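Local coordinates for AP endonuclease, family protein 2 (Mycobacterium smegmatis, PDB 5TNV) that binds magnesium in a xylose isomerase-like TIM barrel and may act as an endonuclease, at residues 24-29 with 317-322; 253-258 with 277-281. All blocks are in the same frame, centred on the assembly; numbering follows the deposited sequence. Where two conformers were deposited one is given.

Contact 1. Residues 24-29 with 317-322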
loop_
_atom_site.group_PDB
_atom_site.type_symbol
_atom_site.label_atom_id
_atom_site.label_comp_id
_atom_site.label_asym_id
_atom_site.label_seq_id
_atom_site.Cartn_x
_atom_site.Cartn_y
_atom_site.Cartn_z
ATOM N N ALA A 24 12.014 -17.341 -16.771
ATOM C CA ALA A 24 11.613 -16.164 -15.999
ATOM C C ALA A 24 12.247 -14.848 -16.536
ATOM O O ALA A 24 11.522 -13.836 -16.641
ATOM C CB ALA A 24 11.933 -16.325 -14.526
ATOM N N HIS A 25 13.517 -14.854 -16.871
ATOM C CA HIS A 25 14.203 -13.590 -17.248
ATOM C C HIS A 25 13.951 -13.135 -18.659
ATOM O O HIS A 25 14.285 -12.030 -19.077
ATOM C CB HIS A 25 15.708 -13.826 -16.923
ATOM C CG HIS A 25 15.611 -13.717 -15.390
ATOM N ND1 HIS A 25 15.030 -14.723 -14.612
ATOM C CD2 HIS A 25 15.922 -12.741 -14.503
ATOM C CE1 HIS A 25 15.023 -14.400 -13.326
ATOM N NE2 HIS A 25 15.577 -13.193 -13.240
ATOM N N THR A 26 13.319 -13.966 -19.469
ATOM C CA THR A 26 12.968 -13.544 -20.822
ATOM C C THR A 26 11.466 -13.441 -20.991
ATOM O O THR A 26 11.018 -13.085 -22.086
ATOM C CB THR A 26 13.546 -14.483 -21.887
ATOM O OG1 THR A 26 13.083 -15.823 -21.594
ATOM C CG2 THR A 26 15.061 -14.374 -21.865
ATOM N N TRP A 27 10.649 -13.801 -19.998
ATOM C CA TRP A 27 9.206 -13.737 -20.168
ATOM C C TRP A 27 8.806 -12.280 -20.350
ATOM O O TRP A 27 9.088 -11.465 -19.468
ATOM C CB TRP A 27 8.514 -14.342 -18.937
ATOM C CG TRP A 27 7.101 -14.762 -19.191
ATOM C CD1 TRP A 27 6.100 -14.040 -19.766
ATOM C CD2 TRP A 27 6.530 -16.053 -18.893
ATOM N NE1 TRP A 27 4.961 -14.780 -19.857
ATOM C CE2 TRP A 27 5.193 -16.035 -19.311
ATOM C CE3 TRP A 27 7.042 -17.235 -18.315
ATOM C CZ2 TRP A 27 4.366 -17.126 -19.155
ATOM C CZ3 TRP A 27 6.217 -18.319 -18.163
ATOM C CH2 TRP A 27 4.878 -18.243 -18.595
ATOM N N PRO A 28 8.165 -11.882 -21.439
ATOM C CA PRO A 28 7.866 -10.455 -21.606
ATOM C C PRO A 28 6.870 -9.937 -20.568
ATOM O O PRO A 28 5.813 -10.521 -20.413
ATOM C CB PRO A 28 7.350 -10.358 -23.052
ATOM C CG PRO A 28 7.973 -11.522 -23.735
ATOM C CD PRO A 28 7.830 -12.605 -22.682
ATOM N N ILE A 29 7.264 -8.832 -19.937
ATOM C CA ILE A 29 6.438 -8.160 -18.914
ATOM C C ILE A 29 6.383 -6.705 -19.339
ATOM O O ILE A 29 7.293 -5.911 -19.009
ATOM C CB ILE A 29 6.951 -8.366 -17.496
ATOM C CG1 ILE A 29 7.090 -9.863 -17.113
ATOM C CG2 ILE A 29 6.060 -7.644 -16.528
ATOM C CD1 ILE A 29 8.046 -10.059 -15.928
ATOM N N ILE A 317 6.358 -9.752 -10.545
ATOM C CA ILE A 317 6.092 -10.880 -11.436
ATOM C C ILE A 317 7.384 -11.652 -11.688
ATOM O O ILE A 317 7.395 -12.888 -11.676
ATOM C CB ILE A 317 5.429 -10.413 -12.752
ATOM C CG1 ILE A 317 4.057 -9.793 -12.502
ATOM C CG2 ILE A 317 5.359 -11.535 -13.770
ATOM C CD1 ILE A 317 3.519 -9.005 -13.657
ATOM N N LEU A 318 8.487 -10.949 -11.935
ATOM C CA LEU A 318 9.747 -11.621 -12.203
ATOM C C LEU A 318 10.130 -12.495 -11.006
ATOM O O LEU A 318 10.596 -13.620 -11.232
ATOM C CB LEU A 318 10.777 -10.556 -12.564
ATOM C CG LEU A 318 12.209 -11.055 -12.760
ATOM C CD1 LEU A 318 12.268 -12.002 -13.943
ATOM C CD2 LEU A 318 13.151 -9.866 -12.880
ATOM N N GLN A 319 9.958 -12.061 -9.778
ATOM C CA GLN A 319 10.306 -12.916 -8.629
ATOM C C GLN A 319 9.381 -14.113 -8.601
ATOM O O GLN A 319 9.848 -15.239 -8.280
ATOM C CB GLN A 319 10.293 -12.106 -7.335
ATOM C CG GLN A 319 10.838 -12.889 -6.144
ATOM C CD GLN A 319 9.913 -13.898 -5.467
ATOM O OE1 GLN A 319 8.686 -13.737 -5.440
ATOM N NE2 GLN A 319 10.483 -14.965 -4.959
ATOM N N VAL A 320 8.091 -13.948 -8.760
ATOM C CA VAL A 320 7.148 -15.048 -8.696
ATOM C C VAL A 320 7.525 -16.096 -9.760
ATOM O O VAL A 320 7.570 -17.297 -9.471
ATOM C CB VAL A 320 5.692 -14.554 -8.859
ATOM C CG1 VAL A 320 4.717 -15.720 -9.020
ATOM C CG2 VAL A 320 5.264 -13.696 -7.666
ATOM N N LEU A 321 7.768 -15.637 -10.973
ATOM C CA LEU A 321 8.135 -16.530 -12.084
ATOM C C LEU A 321 9.444 -17.226 -11.807
ATOM O O LEU A 321 9.596 -18.423 -12.082
ATOM C CB LEU A 321 8.253 -15.770 -13.413
ATOM C CG LEU A 321 6.971 -15.205 -14.005
ATOM C CD1 LEU A 321 7.284 -14.406 -15.255
ATOM C CD2 LEU A 321 5.923 -16.293 -14.324
ATOM N N THR A 322 10.412 -16.488 -11.272
ATOM C CA THR A 322 11.743 -17.082 -11.024
ATOM C C THR A 322 11.586 -18.265 -10.073
ATOM O O THR A 322 12.114 -19.360 -10.316
ATOM C CB THR A 322 12.709 -16.060 -10.468
ATOM O OG1 THR A 322 12.938 -15.037 -11.455
ATOM C CG2 THR A 322 14.058 -16.655 -10.059
#

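Contact 2. Residues 253-258 with 277-281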
loop_
_atom_site.group_PDB
_atom_site.type_symbol
_atom_site.label_atom_id
_atom_site.label_comp_id
_atom_site.label_asym_id
_atom_site.label_seq_id
_atom_site.Cartn_x
_atom_site.Cartn_y
_atom_site.Cartn_z
ATOM N N ILE A 253 -2.477 -7.358 -16.067
ATOM C CA ILE A 253 -2.398 -7.873 -14.682
ATOM C C ILE A 253 -2.266 -6.682 -13.728
ATOM O O ILE A 253 -1.244 -6.003 -13.710
ATOM C CB ILE A 253 -1.268 -8.914 -14.582
ATOM C CG1 ILE A 253 -1.233 -9.548 -13.182
ATOM C CG2 ILE A 253 0.091 -8.402 -15.003
ATOM C CD1 ILE A 253 -0.384 -10.806 -13.089
ATOM N N LYS A 254 -3.304 -6.479 -12.926
ATOM C CA LYS A 254 -3.358 -5.366 -11.965
ATOM C C LYS A 254 -4.187 -5.802 -10.768
ATOM O O LYS A 254 -4.962 -6.764 -10.812
ATOM C CB LYS A 254 -3.885 -4.078 -12.598
ATOM C CG LYS A 254 -5.297 -4.124 -13.123
ATOM C CD LYS A 254 -5.797 -2.745 -13.539
ATOM C CE LYS A 254 -7.164 -2.730 -14.229
ATOM N NZ LYS A 254 -7.082 -3.301 -15.595
ATOM N N ASN A 255 -4.072 -5.015 -9.679
ATOM C CA ASN A 255 -4.740 -5.347 -8.438
ATOM C C ASN A 255 -5.376 -4.106 -7.786
ATOM O O ASN A 255 -5.025 -2.958 -8.076
ATOM C CB ASN A 255 -3.788 -6.045 -7.459
ATOM C CG ASN A 255 -4.394 -7.103 -6.565
ATOM O OD1 ASN A 255 -5.639 -7.267 -6.530
ATOM N ND2 ASN A 255 -3.572 -7.829 -5.854
ATOM N N TYR A 256 -6.279 -4.389 -6.869
ATOM C CA TYR A 256 -7.025 -3.412 -6.094
ATOM C C TYR A 256 -7.251 -3.965 -4.706
ATOM O O TYR A 256 -7.519 -5.178 -4.598
ATOM C CB TYR A 256 -8.423 -3.138 -6.671
ATOM C CG TYR A 256 -8.397 -2.524 -8.030
ATOM C CD1 TYR A 256 -8.221 -3.271 -9.187
ATOM C CD2 TYR A 256 -8.555 -1.139 -8.192
ATOM C CE1 TYR A 256 -8.187 -2.704 -10.429
ATOM C CE2 TYR A 256 -8.534 -0.543 -9.440
ATOM C CZ TYR A 256 -8.338 -1.334 -10.588
ATOM O OH TYR A 256 -8.333 -0.807 -11.849
ATOM N N SER A 257 -7.196 -3.154 -3.641
ATOM C CA SER A 257 -7.890 -3.573 -2.428
ATOM C C SER A 257 -9.378 -3.717 -2.768
ATOM O O SER A 257 -9.883 -3.039 -3.671
ATOM C CB SER A 257 -7.693 -2.571 -1.308
ATOM O OG SER A 257 -8.187 -1.303 -1.682
ATOM N N ARG A 258 -10.069 -4.541 -1.980
ATOM C CA ARG A 258 -11.518 -4.716 -2.136
ATOM C C ARG A 258 -12.094 -4.854 -0.732
ATOM O O ARG A 258 -11.549 -5.627 0.076
ATOM C CB ARG A 258 -11.843 -5.941 -2.967
ATOM C CG ARG A 258 -13.327 -6.236 -3.149
ATOM C CD ARG A 258 -13.572 -7.381 -4.121
ATOM N NE ARG A 258 -14.975 -7.744 -4.229
ATOM C CZ ARG A 258 -15.905 -7.047 -4.893
ATOM N NH1 ARG A 258 -15.569 -5.981 -5.594
ATOM N NH2 ARG A 258 -17.160 -7.463 -4.825
ATOM N N GLY A 277 -2.943 -5.967 -3.081
ATOM C CA GLY A 277 -4.363 -5.946 -3.299
ATOM C C GLY A 277 -5.071 -7.243 -2.953
ATOM O O GLY A 277 -4.470 -8.146 -2.349
ATOM N N TYR A 278 -6.329 -7.322 -3.291
ATOM C CA TYR A 278 -7.212 -8.442 -2.867
ATOM C C TYR A 278 -6.843 -9.757 -3.547
ATOM O O TYR A 278 -6.930 -10.831 -2.927
ATOM C CB TYR A 278 -8.655 -8.059 -3.155
ATOM C CG TYR A 278 -9.669 -9.018 -2.560
ATOM C CD1 TYR A 278 -9.884 -9.038 -1.204
ATOM C CD2 TYR A 278 -10.432 -9.873 -3.353
ATOM C CE1 TYR A 278 -10.822 -9.921 -0.651
ATOM C CE2 TYR A 278 -11.352 -10.731 -2.818
ATOM C CZ TYR A 278 -11.549 -10.760 -1.442
ATOM O OH TYR A 278 -12.490 -11.651 -0.954
ATOM N N VAL A 279 -6.479 -9.732 -4.827
ATOM C CA VAL A 279 -6.049 -10.950 -5.504
ATOM C C VAL A 279 -4.710 -11.396 -4.926
ATOM O O VAL A 279 -3.854 -10.528 -4.668
ATOM C CB VAL A 279 -5.890 -10.699 -7.014
ATOM C CG1 VAL A 279 -5.508 -12.019 -7.733
ATOM C CG2 VAL A 279 -7.133 -10.103 -7.644
ATOM N N ASN A 280 -4.518 -12.700 -4.743
ATOM C CA ASN A 280 -3.215 -13.272 -4.422
ATOM C C ASN A 280 -2.539 -13.665 -5.724
ATOM O O ASN A 280 -2.755 -14.773 -6.238
ATOM C CB ASN A 280 -3.340 -14.451 -3.477
ATOM C CG ASN A 280 -1.958 -14.951 -3.058
ATOM O OD1 ASN A 280 -0.948 -14.741 -3.738
ATOM N ND2 ASN A 280 -1.891 -15.678 -1.934
ATOM N N TYR A 281 -1.750 -12.750 -6.304
ATOM C CA TYR A 281 -1.158 -13.051 -7.603
ATOM C C TYR A 281 0.003 -14.030 -7.511
ATOM O O TYR A 281 0.408 -14.569 -8.578
ATOM C CB TYR A 281 -0.758 -11.765 -8.329
ATOM C CG TYR A 281 -1.935 -11.133 -9.068
ATOM C CD1 TYR A 281 -2.444 -11.742 -10.216
ATOM C CD2 TYR A 281 -2.531 -9.969 -8.648
ATOM C CE1 TYR A 281 -3.487 -11.197 -10.912
ATOM C CE2 TYR A 281 -3.596 -9.401 -9.342
ATOM C CZ TYR A 281 -4.067 -10.019 -10.474
ATOM O OH TYR A 281 -5.118 -9.497 -11.214
#

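Contact 1. Residues 24-29 with 317-322
Ala24 presses its methyl against the last turn of the 317-322 segment, its CB 3.9 Å from Leu321 CB, while its carbonyl O lies 3.3 Å from Leu318 CD1. His25 follows with its imidazole laid across that same leucine methyl: Leu318 CD1 stands 3.6 Å from the ring centroid and 12° off the ring normal, a CH-pi contact over the middle of one face. Leu318 reaches this point because CG is anti to its backbone N (chi1 175°); two conformers were deposited for it, so this holds for one of them. Trp27 crosses Leu321 at about a right angle, with its CB 3.9 Å from Leu321 CD1. Its indole NE1 is bonded elsewhere, to the carbonyl of Gly295. At Ile29 the branches run antiparallel to those of Ile317, and Ile29 CD1 comes to 3.7 Å from Ile317 CG2. The contact is thus a line of apolar side chains on one flank of the helix, joining the loop that leads into barrel strand 29-32 to the C-terminal helix 306-325. Strand 297-299 adjoins it, Phe297 touching Trp27, Ile317 and Leu321, and helix 281-290 adds Leu289 against Trp27 and Ile285 against Leu321.

Contact 2. Residues 253-258 with 277-281
Asn255 holds the 277-281 segment with both ends of its carboxamide, pairing with both the N and the O of Val279. Its OD1 accepts from Val279 N at 3.1 Å, in the carbonyl plane and on a lone pair, while its ND2 donates to Val279 O at 3.0 Å, with that oxygen 17° out of the amide plane. These paired bonds fix the rotation of the amide, and a weak bond from Tyr256 N to OD1 adds to the hold. Next to it the backbone joins in: Tyr278 N donates to Tyr256 O at 2.8 Å. Tyr281 OH closes the other end by donating to Lys254 O at 2.8 Å.

The Tyr281 ring is sandwiched, with Val279 CG1 3.5 Å above the centre of one face and Ile253 CG1 3.6 Å above the opposite face, nearer the rim. A chi1 of -176° swings CG1 of Ile253 beside its own carbonyl carbon and over the ring. In barrel terms, this ties residues 253-258 of strand 251-261, which directly follow the magnesium ligand His252, to the loop between strand 266-272 and helix 281-290; Asn280 N-caps that helix. Beyond Tyr278 N, Arg258 CB lies 3.8 Å from Tyr278 CG, off-centre over the ring.

Further out, Asn255 ND2 also bonds to Leu274 O, and Tyr281 OH to Tyr241 OH. The Arg258 guanidinium bonds to Leu230 O, Val228 O and Arg232 O, while Tyr278 OH bonds to Ile154 O of the second subunit, whose Trp155 meets the Tyr278 ring edge-to-face. The NZ of Lys254 is salt-bridged to Asp223, a magnesium ligand, and to Glu300.

Both contacts are largely buried, their centres 18 Å apart, and they meet where Ile317 CD1 of contact 1 packs on Ile253 CG2 of contact 2 at 3.7 Å. They share helix 281-290 as a neighbour: contact 2 includes its first residue, while side chains of contact 1 rest on it further along. Chemistry separates them. Contact 1 joins the chain's terminal regions through apolar packing, with exposed His25 at its margin and the magnesium about 13 Å from the side chain of Ile317. Contact 2 is held by four hydrogen bonds between its segments, lies beside the metal site through Lys254, and faces the second subunit.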